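Local coordinates for salicylic acid-binding protein 2 (Nicotiana tabacum, PDB 1XKL) that hydrolyses methyl salicylate to salicylic acid, releasing the active hormone that triggers systemic acquired resistance in plant innate immunity, at residues A[38-43]-A[56-61]; A[129-134]-A[153-158]; A[147-152]-A[179-184]; A[204-209]-A[216-221]. All blocks are in the same frame, centred on the assembly; numbering follows the deposited sequence.

Contact 1: A[38-43]-A[56-61]; sequences DLAASG and YDYTLP
One backbone hydrogen bond ties the loop 38-43 to the helix 56-61: Ala40 N donates to Tyr58 O over 3.1 Å, and the bond is close to straight, with an angle of 164° at the hydrogen. The helix is kinked at Pro61, whose N has no hydrogen to give to the preceding turn, and Tyr58 O lies in this kinked stretch.

Van der Waals contacts of Pro61 and Ala40 with the backbone gather around the bond. The Pro61 ring lies against the loop, its CB 3.3 Å from Asp38 O and its CG 3.5 Å from Ala40 N, while the methyl CB of Ala40 rests 3.4 Å from Asp57 O. Ala40 CB and Pro61 CD, 4.2 Å apart, make an apolar pair. In the alpha/beta hydrolase fold this loop leaves strand 33-36 of the central parallel sheet and leads to helix 55-67, so the contact folds the connection back onto the helix it precedes.

Aromatic contacts finish the interface. The Tyr58 ring extends with CG anti to the backbone N (chi1 177°), which carries it against Leu39, whose CD1 sits over one face, 4.0 Å from the ring centroid, in a CH-pi contact. At the ring edge, in its plane, lie Ala40 O and Ser42 OG, the latter 3.4 Å from Tyr58 CE1. Ser42 OG also donates to Ala40 O at 2.9 Å, within the type II turn from Leu39 to Ser42. Beyond the segments, Tyr58 meets the ring of Phe182.

Contact 2: A[129-134]-A[153-158]; sequences ENWLDT and PKFLAH. With STH (2-amino-4H-1,3-benzoxathiin-4-ol), chain E.
Asp133 holds CG between its backbone N and carbonyl carbon (chi1 59°), a rotation that presents the carboxylate to the first turn of helix 153-158, while Phe155, with CG anti to its backbone N (chi1 -178°), sends its ring against the turns of 129-134. The carboxylate is shared between two amides: Lys154 N donates to Asp133 OD1 at 2.8 Å and Phe155 N to Asp133 OD2 at 2.9 Å. Both are met on the syn side, though well out of the carboxylate plane. Placed at the helix start, where the dipole would favour negative charge, the aspartate is probably stabilised as an anion. Lys154 lends its CB and CG to the same oxygen OD1, but its bent chain carries NZ away.

Thr134 OG1 lies over one face of the Phe155 ring, offset toward the rim and 3.2 Å from Phe155 CG. The hydroxyl is kept there by the hydrogen bond from Thr134 OG1 to Trp131 O (2.7 Å), made in the carbonyl plane on a lone pair; Thr134 N uses the same acceptor. Asn130 O meets the ring edge, 3.2 Å from Phe155 CE2. Trp131 and Phe155 run side by side, their planes 20° apart but slid until they barely overlap. Leu132 CD1 packs against Lys154 O at 3.6 Å. Trp131 CH2 reaches STH C5 at 3.6 Å, and Phe155 adds its edge, making this aromatic pair part of the wall of the ligand pocket.

Contact 3: A[147-152]-A[179-184]; sequences TSMFFG and SSLFME. With STH (2-amino-4H-1,3-benzoxathiin-4-ol), chain E.
Met149, a selenomethionine here, and Leu181 meet beside the bound ligand. The methionine chain is extended through its first two torsions, with CG anti to the backbone N (chi1 179°), then bends at the third, chi3 63°, to swing Met149 CE to 3.5 Å from Leu181 CD2. Met149 SE lies alongside the same leucine, 3.9 Å from Leu181 CG. Leu181 returns the approach with CD2, which also comes within 3.4 Å of STH O8.

Ser180 is turned with OG anti to its backbone N (chi1 177°), a rotation that points the hydroxyl at the strand: Ser180 OG donates to Thr147 O at 2.8 Å, meeting it nearly head-on. Ser180 OG in turn accepts from Phe182 N at 3.0 Å, closing an ST turn just before helix 183-188. Gripped by both bonds, the hydroxyl has its rotation fixed.

The backbones are joined as well: Met149 and Ser179 form a single antiparallel hydrogen-bonded bridge. Met149 N gives its hydrogen to Ser179 O over 2.7 Å, and Ser179 N returns one to Met149 O over 2.6 Å. Ser148 pairs instead with Leu137 of strand 135-138. Phe151, its CZ 3.6 Å from STH C2, joins Met149 and Leu181 in lining the ligand pocket.

Contact 4: A[204-209]-A[216-221]; sequences YIVCTE and EFQRWQ
Gln218 fits its amide against the backbone of Cys207, on the strand that runs through 204-207, within the beta-alpha-beta unit that helix 215-225 completes between two neighbouring parallel strands of the alpha/beta hydrolase sheet. Gln218 OE1 accepts from Cys207 N at 3.0 Å, with an angle of 158° at the hydrogen, and Gln218 NE2 makes a weak return bond to Cys207 O (3.5 Å). The chain is extended beyond CG, which allows a residue on the helix to span to the strand backbone, the axes being 8.6 Å apart at closest and nearly antiparallel.

Around this pair sit the aliphatic and aromatic neighbours. Val206 CG1 lies 3.4 Å from Gln218 OE1, and the valine methyls lie over a face of the Arg219 guanidinium. The Tyr204 ring crosses Gln218 at about a right angle; OE1 meets the edge of that ring in its plane.

A second shell fixes these groups. Gln218 NE2 also donates to Ile213 O, and its side chain touches Asp210 of the charge-relay system, which makes it a second-shell neighbour of the triad. Arg219 NH2 forms salt bridges with Glu215 and Glu232. Gln221 OE1 accepts from Met108 N. Ala106 O receives hydrogen bonds from both Tyr204 OH and Gln221 NE2, while Tyr204 OH lies 3.3 Å from Gln218 CG.

Overall arrangement
The four contacts sample both parts of an alpha/beta hydrolase. Contact 1 joins the loop after strand 33-36 to helix 55-67, and contact 4 pairs strand 202-207 with helix 215-225, on opposite sides of the chain's centre, 25 Å between centres. Contacts 2 and 3 lie between strands 98-104 and 202-207, where a two-stranded antiparallel sheet includes strand 147-150. Along the chain contact 1 closes before these two open, and contact 4 comes last. Contacts 2 and 3 interlock: their segments alternate, their centres are 14 Å apart, and Trp131 packs on Met149. Contact 3 reaches contact 1 through Phe182 and Tyr58. Contacts 2 and 3 supply pocket residues touching STH, while contact 4 borders Asp210.

Contact 1: A[38-43]-A[56-61]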
# COMPACT_ATOMS: atom_id res chain seq x y z
N ASP A 38 -13.70 -12.64 -24.88
CA ASP A 38 -13.79 -12.06 -23.55
C ASP A 38 -14.94 -11.08 -23.63
O ASP A 38 -14.97 -10.25 -24.54
CB ASP A 38 -12.52 -11.28 -23.22
CG ASP A 38 -11.44 -12.12 -22.56
OD1 ASP A 38 -10.29 -11.63 -22.50
OD2 ASP A 38 -11.72 -13.24 -22.09
N LEU A 39 -15.90 -11.18 -22.72
CA LEU A 39 -17.00 -10.22 -22.75
C LEU A 39 -16.43 -8.93 -22.15
O LEU A 39 -15.25 -8.89 -21.79
CB LEU A 39 -18.19 -10.73 -21.92
CG LEU A 39 -18.94 -11.91 -22.55
CD1 LEU A 39 -20.01 -12.42 -21.61
CD2 LEU A 39 -19.56 -11.46 -23.86
N ALA A 40 -17.24 -7.89 -22.06
CA ALA A 40 -16.79 -6.62 -21.51
C ALA A 40 -16.35 -6.78 -20.05
O ALA A 40 -16.97 -7.51 -19.28
CB ALA A 40 -17.90 -5.58 -21.61
N ALA A 41 -15.26 -6.10 -19.70
CA ALA A 41 -14.70 -6.12 -18.35
C ALA A 41 -14.41 -7.53 -17.83
O ALA A 41 -14.39 -7.77 -16.62
CB ALA A 41 -15.64 -5.40 -17.38
N SER A 42 -14.17 -8.45 -18.76
CA SER A 42 -13.88 -9.84 -18.41
C SER A 42 -12.56 -10.28 -19.04
O SER A 42 -12.17 -9.77 -20.10
CB SER A 42 -15.01 -10.74 -18.89
OG SER A 42 -16.27 -10.23 -18.48
N GLY A 43 -11.90 -11.24 -18.41
CA GLY A 43 -10.63 -11.73 -18.93
C GLY A 43 -9.61 -10.61 -18.97
O GLY A 43 -9.31 -10.00 -17.94
N TYR A 56 -26.51 -5.32 -22.40
CA TYR A 56 -26.04 -4.98 -23.74
C TYR A 56 -24.59 -4.49 -23.74
O TYR A 56 -23.82 -4.88 -24.62
CB TYR A 56 -26.96 -3.94 -24.38
CG TYR A 56 -26.65 -3.71 -25.85
CD1 TYR A 56 -25.64 -2.83 -26.23
CD2 TYR A 56 -27.33 -4.40 -26.84
CE1 TYR A 56 -25.30 -2.66 -27.57
CE2 TYR A 56 -27.01 -4.24 -28.18
CZ TYR A 56 -25.99 -3.37 -28.54
OH TYR A 56 -25.64 -3.22 -29.87
N ASP A 57 -24.22 -3.65 -22.78
CA ASP A 57 -22.85 -3.13 -22.70
C ASP A 57 -21.88 -4.29 -22.42
O ASP A 57 -20.76 -4.30 -22.91
CB ASP A 57 -22.68 -2.12 -21.55
CG ASP A 57 -23.55 -0.88 -21.71
OD1 ASP A 57 -23.92 -0.54 -22.86
OD2 ASP A 57 -23.84 -0.24 -20.68
N TYR A 58 -22.33 -5.23 -21.59
CA TYR A 58 -21.53 -6.39 -21.21
C TYR A 58 -21.34 -7.36 -22.38
O TYR A 58 -20.29 -7.99 -22.50
CB TYR A 58 -22.21 -7.09 -20.03
CG TYR A 58 -21.57 -8.36 -19.54
CD1 TYR A 58 -20.19 -8.44 -19.32
CD2 TYR A 58 -22.35 -9.48 -19.25
CE1 TYR A 58 -19.60 -9.61 -18.82
CE2 TYR A 58 -21.78 -10.65 -18.76
CZ TYR A 58 -20.41 -10.71 -18.54
OH TYR A 58 -19.86 -11.87 -18.04
N THR A 59 -22.34 -7.44 -23.25
CA THR A 59 -22.33 -8.34 -24.40
C THR A 59 -21.72 -7.74 -25.66
O THR A 59 -21.57 -8.42 -26.68
CB THR A 59 -23.77 -8.78 -24.74
OG1 THR A 59 -24.44 -9.17 -23.54
CG2 THR A 59 -23.75 -9.95 -25.72
N LEU A 60 -21.37 -6.46 -25.59
CA LEU A 60 -20.79 -5.77 -26.73
C LEU A 60 -19.80 -6.60 -27.56
O LEU A 60 -19.94 -6.71 -28.77
CB LEU A 60 -20.13 -4.47 -26.25
CG LEU A 60 -19.93 -3.37 -27.28
CD1 LEU A 60 -21.26 -3.07 -27.98
CD2 LEU A 60 -19.39 -2.12 -26.59
N PRO A 61 -18.80 -7.21 -26.91
CA PRO A 61 -17.83 -8.01 -27.67
C PRO A 61 -18.49 -9.08 -28.54
O PRO A 61 -18.11 -9.27 -29.71
CB PRO A 61 -16.94 -8.61 -26.58
CG PRO A 61 -17.00 -7.57 -25.50
CD PRO A 61 -18.47 -7.23 -25.47

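Contact 2: A[129-134]-A[153-158]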
# COMPACT_ATOMS: atom_id res chain seq x y z
N GLU A 129 -27.20 -18.17 1.68
CA GLU A 129 -25.97 -18.75 2.20
C GLU A 129 -25.21 -19.55 1.16
O GLU A 129 -24.07 -19.97 1.39
CB GLU A 129 -26.25 -19.65 3.41
CG GLU A 129 -26.92 -18.93 4.56
CD GLU A 129 -26.59 -19.55 5.91
OE1 GLU A 129 -26.80 -20.77 6.07
OE2 GLU A 129 -26.12 -18.80 6.80
N ASN A 130 -25.84 -19.78 0.01
CA ASN A 130 -25.19 -20.54 -1.05
C ASN A 130 -24.10 -19.67 -1.67
O ASN A 130 -23.21 -20.18 -2.35
CB ASN A 130 -26.20 -20.94 -2.13
CG ASN A 130 -25.70 -22.09 -3.00
OD1 ASN A 130 -25.50 -23.20 -2.51
ND2 ASN A 130 -25.49 -21.82 -4.29
N TRP A 131 -24.15 -18.36 -1.41
CA TRP A 131 -23.18 -17.42 -1.97
C TRP A 131 -21.84 -17.39 -1.25
O TRP A 131 -20.84 -16.90 -1.80
CB TRP A 131 -23.76 -16.00 -2.00
CG TRP A 131 -24.90 -15.85 -2.96
CD1 TRP A 131 -26.23 -15.74 -2.66
CD2 TRP A 131 -24.82 -15.83 -4.39
NE1 TRP A 131 -26.98 -15.65 -3.81
CE2 TRP A 131 -26.14 -15.71 -4.89
CE3 TRP A 131 -23.75 -15.91 -5.31
CZ2 TRP A 131 -26.42 -15.66 -6.26
CZ3 TRP A 131 -24.04 -15.87 -6.67
CH2 TRP A 131 -25.37 -15.74 -7.13
N LEU A 132 -21.82 -17.90 -0.03
CA LEU A 132 -20.60 -17.94 0.78
C LEU A 132 -19.89 -16.60 0.85
O LEU A 132 -20.47 -15.61 1.30
CB LEU A 132 -19.65 -19.01 0.23
CG LEU A 132 -20.12 -20.46 0.30
CD1 LEU A 132 -19.01 -21.39 -0.17
CD2 LEU A 132 -20.53 -20.81 1.71
N ASP A 133 -18.65 -16.55 0.40
CA ASP A 133 -17.88 -15.32 0.47
C ASP A 133 -18.00 -14.43 -0.76
O ASP A 133 -17.13 -13.60 -1.01
CB ASP A 133 -16.41 -15.64 0.72
CG ASP A 133 -15.82 -16.51 -0.35
OD1 ASP A 133 -14.60 -16.76 -0.31
OD2 ASP A 133 -16.58 -16.95 -1.25
N THR A 134 -19.06 -14.61 -1.54
CA THR A 134 -19.25 -13.80 -2.74
C THR A 134 -19.60 -12.36 -2.34
O THR A 134 -20.36 -12.14 -1.41
CB THR A 134 -20.39 -14.36 -3.61
OG1 THR A 134 -20.02 -15.66 -4.08
CG2 THR A 134 -20.65 -13.45 -4.79
N PRO A 153 -13.14 -16.90 -3.03
CA PRO A 153 -12.43 -18.18 -3.10
C PRO A 153 -13.20 -19.39 -2.57
O PRO A 153 -13.14 -20.48 -3.16
CB PRO A 153 -11.14 -17.91 -2.32
CG PRO A 153 -11.55 -16.82 -1.36
CD PRO A 153 -12.37 -15.92 -2.24
N LYS A 154 -13.92 -19.21 -1.47
CA LYS A 154 -14.72 -20.28 -0.87
C LYS A 154 -15.83 -20.67 -1.85
O LYS A 154 -16.04 -21.86 -2.12
CB LYS A 154 -15.35 -19.81 0.45
CG LYS A 154 -14.37 -19.24 1.48
CD LYS A 154 -13.39 -20.31 1.93
CE LYS A 154 -12.40 -19.76 2.96
NZ LYS A 154 -13.07 -19.34 4.24
N PHE A 155 -16.53 -19.67 -2.37
CA PHE A 155 -17.62 -19.91 -3.30
C PHE A 155 -17.14 -20.69 -4.51
O PHE A 155 -17.83 -21.60 -4.99
CB PHE A 155 -18.24 -18.59 -3.76
CG PHE A 155 -19.42 -18.76 -4.69
CD1 PHE A 155 -19.28 -18.53 -6.06
CD2 PHE A 155 -20.67 -19.13 -4.19
CE1 PHE A 155 -20.37 -18.67 -6.91
CE2 PHE A 155 -21.76 -19.27 -5.04
CZ PHE A 155 -21.62 -19.04 -6.40
N LEU A 156 -15.96 -20.34 -5.02
CA LEU A 156 -15.43 -21.04 -6.18
C LEU A 156 -15.10 -22.49 -5.84
O LEU A 156 -15.46 -23.41 -6.57
CB LEU A 156 -14.16 -20.36 -6.69
CG LEU A 156 -14.28 -18.99 -7.34
CD1 LEU A 156 -12.87 -18.47 -7.62
CD2 LEU A 156 -15.09 -19.08 -8.64
N ALA A 157 -14.41 -22.70 -4.72
CA ALA A 157 -13.99 -24.04 -4.33
C ALA A 157 -15.10 -25.00 -3.90
O ALA A 157 -15.01 -26.19 -4.18
CB ALA A 157 -12.96 -23.94 -3.22
N HIS A 158 -16.12 -24.48 -3.23
CA HIS A 158 -17.21 -25.31 -2.73
C HIS A 158 -18.51 -25.30 -3.53
O HIS A 158 -19.35 -26.19 -3.36
CB HIS A 158 -17.51 -24.93 -1.28
CG HIS A 158 -16.42 -25.28 -0.32
ND1 HIS A 158 -15.50 -24.36 0.14
CD2 HIS A 158 -16.10 -26.45 0.28
CE1 HIS A 158 -14.66 -24.95 0.98
NE2 HIS A 158 -15.01 -26.22 1.08
C8 STH E . -23.37 -16.68 -13.01
O8 STH E . -24.17 -15.61 -13.27
C1 STH E . -23.59 -17.55 -11.82
C2 STH E . -22.68 -18.71 -11.59
C3 STH E . -22.89 -19.54 -10.46
C4 STH E . -23.95 -19.26 -9.53
C5 STH E . -24.82 -18.15 -9.75
C6 STH E . -24.64 -17.30 -10.86
C7 STH E . -21.63 -18.42 -13.77
O2 STH E . -21.63 -19.02 -12.49
N7 STH E . -20.32 -18.36 -14.22
S7 STH E . -22.33 -16.97 -13.91

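Contact 3: A[147-152]-A[179-184]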
# COMPACT_ATOMS: atom_id res chain seq x y z
N THR A 147 -25.62 -3.17 -9.14
CA THR A 147 -24.92 -4.04 -8.20
C THR A 147 -23.88 -4.91 -8.90
O THR A 147 -24.13 -5.44 -9.98
CB THR A 147 -25.93 -4.97 -7.47
OG1 THR A 147 -26.88 -4.17 -6.76
CG2 THR A 147 -25.21 -5.88 -6.48
N SER A 148 -22.70 -5.04 -8.29
CA SER A 148 -21.65 -5.87 -8.86
C SER A 148 -21.57 -7.18 -8.08
O SER A 148 -21.89 -7.22 -6.89
CB SER A 148 -20.29 -5.14 -8.81
OG SER A 148 -19.87 -4.91 -7.48
N MSE A 149 -21.16 -8.24 -8.76
CA MSE A 149 -21.03 -9.56 -8.15
C MSE A 149 -19.60 -10.06 -8.33
O MSE A 149 -19.08 -10.05 -9.44
CB MSE A 149 -22.02 -10.54 -8.80
CG MSE A 149 -21.96 -11.95 -8.25
SE MSE A 149 -23.28 -13.13 -9.09
CE MSE A 149 -22.60 -13.05 -10.90
N PHE A 150 -18.97 -10.47 -7.24
CA PHE A 150 -17.59 -10.95 -7.31
C PHE A 150 -17.42 -12.22 -6.50
O PHE A 150 -17.42 -12.19 -5.27
CB PHE A 150 -16.63 -9.86 -6.80
CG PHE A 150 -15.17 -10.22 -6.92
CD1 PHE A 150 -14.68 -10.87 -8.04
CD2 PHE A 150 -14.27 -9.86 -5.91
CE1 PHE A 150 -13.32 -11.17 -8.17
CE2 PHE A 150 -12.91 -10.15 -6.03
CZ PHE A 150 -12.44 -10.80 -7.16
N PHE A 151 -17.28 -13.35 -7.20
CA PHE A 151 -17.12 -14.64 -6.54
C PHE A 151 -15.91 -14.63 -5.61
O PHE A 151 -14.86 -14.06 -5.94
CB PHE A 151 -16.95 -15.76 -7.58
CG PHE A 151 -18.12 -15.93 -8.50
CD1 PHE A 151 -19.40 -15.57 -8.08
CD2 PHE A 151 -17.95 -16.47 -9.77
CE1 PHE A 151 -20.50 -15.76 -8.92
CE2 PHE A 151 -19.05 -16.67 -10.61
CZ PHE A 151 -20.33 -16.31 -10.19
N GLY A 152 -16.06 -15.25 -4.45
CA GLY A 152 -14.97 -15.33 -3.50
C GLY A 152 -14.32 -16.69 -3.64
O GLY A 152 -14.87 -17.57 -4.30
N SER A 179 -18.30 -9.00 -11.73
CA SER A 179 -19.20 -8.82 -12.86
C SER A 179 -20.55 -8.36 -12.32
O SER A 179 -20.59 -7.60 -11.34
CB SER A 179 -19.33 -10.11 -13.71
OG SER A 179 -20.17 -11.08 -13.13
N SER A 180 -21.64 -8.81 -12.91
CA SER A 180 -22.96 -8.37 -12.46
C SER A 180 -24.01 -9.27 -13.09
O SER A 180 -23.75 -9.89 -14.11
CB SER A 180 -23.17 -6.91 -12.90
OG SER A 180 -24.45 -6.41 -12.57
N LEU A 181 -25.18 -9.37 -12.46
CA LEU A 181 -26.26 -10.17 -13.02
C LEU A 181 -27.13 -9.22 -13.81
O LEU A 181 -28.05 -9.64 -14.51
CB LEU A 181 -27.08 -10.84 -11.92
CG LEU A 181 -26.40 -11.93 -11.10
CD1 LEU A 181 -27.36 -12.49 -10.05
CD2 LEU A 181 -25.93 -13.04 -12.03
N PHE A 182 -26.83 -7.92 -13.69
CA PHE A 182 -27.58 -6.87 -14.39
C PHE A 182 -29.09 -6.95 -14.13
O PHE A 182 -29.90 -6.71 -15.03
CB PHE A 182 -27.28 -6.95 -15.89
CG PHE A 182 -25.83 -6.76 -16.22
CD1 PHE A 182 -25.26 -5.49 -16.21
CD2 PHE A 182 -25.01 -7.86 -16.47
CE1 PHE A 182 -23.89 -5.31 -16.43
CE2 PHE A 182 -23.64 -7.70 -16.69
CZ PHE A 182 -23.08 -6.42 -16.67
N MSE A 183 -29.46 -7.30 -12.90
CA MSE A 183 -30.86 -7.42 -12.49
C MSE A 183 -31.64 -6.16 -12.84
O MSE A 183 -32.69 -6.23 -13.47
CB MSE A 183 -30.95 -7.65 -10.98
CG MSE A 183 -30.19 -8.85 -10.46
SE MSE A 183 -31.06 -10.53 -10.85
CE MSE A 183 -32.18 -10.65 -9.28
N GLU A 184 -31.12 -5.01 -12.41
CA GLU A 184 -31.77 -3.73 -12.65
C GLU A 184 -32.15 -3.54 -14.12
O GLU A 184 -33.32 -3.34 -14.44
CB GLU A 184 -30.86 -2.58 -12.21
CG GLU A 184 -31.48 -1.20 -12.40
CD GLU A 184 -32.73 -1.01 -11.55
OE1 GLU A 184 -33.55 -0.13 -11.88
OE2 GLU A 184 -32.89 -1.74 -10.55
C8 STH E . -23.37 -16.68 -13.01
O8 STH E . -24.17 -15.61 -13.27
C1 STH E . -23.59 -17.55 -11.82
C2 STH E . -22.68 -18.71 -11.59
C3 STH E . -22.89 -19.54 -10.46
C4 STH E . -23.95 -19.26 -9.53
C5 STH E . -24.82 -18.15 -9.75
C6 STH E . -24.64 -17.30 -10.86
C7 STH E . -21.63 -18.42 -13.77
O2 STH E . -21.63 -19.02 -12.49
N7 STH E . -20.32 -18.36 -14.22
S7 STH E . -22.33 -16.97 -13.91

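Contact 4: A[204-209]-A[216-221]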
# COMPACT_ATOMS: atom_id res chain seq x y z
N TYR A 204 -29.88 -27.64 -24.15
CA TYR A 204 -29.42 -27.42 -22.79
C TYR A 204 -28.60 -28.60 -22.29
O TYR A 204 -29.07 -29.74 -22.30
CB TYR A 204 -30.62 -27.17 -21.85
CG TYR A 204 -30.22 -26.49 -20.56
CD1 TYR A 204 -29.48 -27.16 -19.60
CD2 TYR A 204 -30.54 -25.15 -20.32
CE1 TYR A 204 -29.06 -26.53 -18.43
CE2 TYR A 204 -30.13 -24.50 -19.16
CZ TYR A 204 -29.39 -25.19 -18.22
OH TYR A 204 -28.98 -24.58 -17.06
N ILE A 205 -27.36 -28.33 -21.88
CA ILE A 205 -26.50 -29.39 -21.36
C ILE A 205 -26.51 -29.25 -19.85
O ILE A 205 -26.04 -28.26 -19.30
CB ILE A 205 -25.03 -29.28 -21.89
CG1 ILE A 205 -25.01 -29.36 -23.42
CG2 ILE A 205 -24.19 -30.42 -21.33
CD1 ILE A 205 -23.60 -29.37 -24.03
N VAL A 206 -27.08 -30.26 -19.20
CA VAL A 206 -27.19 -30.28 -17.75
C VAL A 206 -25.98 -30.90 -17.08
O VAL A 206 -25.48 -31.94 -17.52
CB VAL A 206 -28.42 -31.12 -17.30
CG1 VAL A 206 -28.46 -31.21 -15.78
CG2 VAL A 206 -29.69 -30.50 -17.85
N CYS A 207 -25.52 -30.26 -16.01
CA CYS A 207 -24.38 -30.75 -15.23
C CYS A 207 -24.94 -31.19 -13.88
O CYS A 207 -25.11 -30.39 -12.96
CB CYS A 207 -23.34 -29.63 -15.08
SG CYS A 207 -22.65 -29.09 -16.68
N THR A 208 -25.24 -32.49 -13.80
CA THR A 208 -25.83 -33.13 -12.63
C THR A 208 -25.22 -32.80 -11.28
O THR A 208 -25.93 -32.77 -10.27
CB THR A 208 -25.85 -34.69 -12.77
OG1 THR A 208 -24.53 -35.22 -12.57
CG2 THR A 208 -26.34 -35.10 -14.15
N GLU A 209 -23.92 -32.54 -11.23
CA GLU A 209 -23.28 -32.25 -9.96
C GLU A 209 -23.05 -30.77 -9.70
O GLU A 209 -22.34 -30.40 -8.76
CB GLU A 209 -21.95 -33.00 -9.87
CG GLU A 209 -22.11 -34.50 -10.00
CD GLU A 209 -23.05 -35.06 -8.96
OE1 GLU A 209 -22.81 -34.83 -7.76
OE2 GLU A 209 -24.04 -35.74 -9.35
N GLU A 216 -31.51 -29.16 -10.22
CA GLU A 216 -32.94 -28.92 -10.10
C GLU A 216 -33.37 -27.66 -10.84
O GLU A 216 -34.38 -27.67 -11.55
CB GLU A 216 -33.37 -28.85 -8.63
CG GLU A 216 -32.46 -28.02 -7.72
CD GLU A 216 -31.39 -28.86 -7.02
OE1 GLU A 216 -30.63 -29.57 -7.73
OE2 GLU A 216 -31.30 -28.80 -5.77
N PHE A 217 -32.61 -26.57 -10.69
CA PHE A 217 -32.97 -25.33 -11.36
C PHE A 217 -32.71 -25.44 -12.86
O PHE A 217 -33.40 -24.83 -13.67
CB PHE A 217 -32.19 -24.14 -10.80
CG PHE A 217 -32.60 -22.83 -11.40
CD1 PHE A 217 -33.80 -22.22 -11.04
CD2 PHE A 217 -31.82 -22.24 -12.39
CE1 PHE A 217 -34.21 -21.05 -11.66
CE2 PHE A 217 -32.23 -21.07 -13.01
CZ PHE A 217 -33.43 -20.47 -12.65
N GLN A 218 -31.69 -26.21 -13.22
CA GLN A 218 -31.38 -26.41 -14.62
C GLN A 218 -32.56 -27.15 -15.26
O GLN A 218 -33.05 -26.75 -16.33
CB GLN A 218 -30.09 -27.23 -14.77
CG GLN A 218 -28.82 -26.49 -14.35
CD GLN A 218 -27.58 -27.33 -14.58
OE1 GLN A 218 -27.42 -27.95 -15.62
NE2 GLN A 218 -26.69 -27.36 -13.60
N ARG A 219 -33.03 -28.21 -14.62
CA ARG A 219 -34.17 -28.97 -15.15
C ARG A 219 -35.43 -28.12 -15.10
O ARG A 219 -36.34 -28.28 -15.91
CB ARG A 219 -34.37 -30.27 -14.36
CG ARG A 219 -33.08 -31.00 -14.04
CD ARG A 219 -33.14 -32.49 -14.34
NE ARG A 219 -32.92 -32.78 -15.76
CZ ARG A 219 -31.91 -33.52 -16.22
NH1 ARG A 219 -31.79 -33.74 -17.52
NH2 ARG A 219 -31.03 -34.04 -15.38
N TRP A 220 -35.47 -27.20 -14.14
CA TRP A 220 -36.62 -26.31 -14.00
C TRP A 220 -36.74 -25.43 -15.24
O TRP A 220 -37.83 -25.21 -15.75
CB TRP A 220 -36.47 -25.42 -12.77
CG TRP A 220 -37.65 -24.54 -12.57
CD1 TRP A 220 -38.81 -24.84 -11.90
CD2 TRP A 220 -37.84 -23.23 -13.12
NE1 TRP A 220 -39.70 -23.80 -12.01
CE2 TRP A 220 -39.14 -22.80 -12.75
CE3 TRP A 220 -37.04 -22.37 -13.89
CZ2 TRP A 220 -39.65 -21.56 -13.13
CZ3 TRP A 220 -37.56 -21.14 -14.27
CH2 TRP A 220 -38.85 -20.74 -13.89
N GLN A 221 -35.61 -24.93 -15.72
CA GLN A 221 -35.61 -24.08 -16.90
C GLN A 221 -35.99 -24.85 -18.15
O GLN A 221 -36.68 -24.34 -19.02
CB GLN A 221 -34.24 -23.44 -17.12
CG GLN A 221 -33.73 -22.63 -15.96
CD GLN A 221 -32.38 -22.03 -16.26
OE1 GLN A 221 -32.29 -20.98 -16.90
NE2 GLN A 221 -31.33 -22.69 -15.83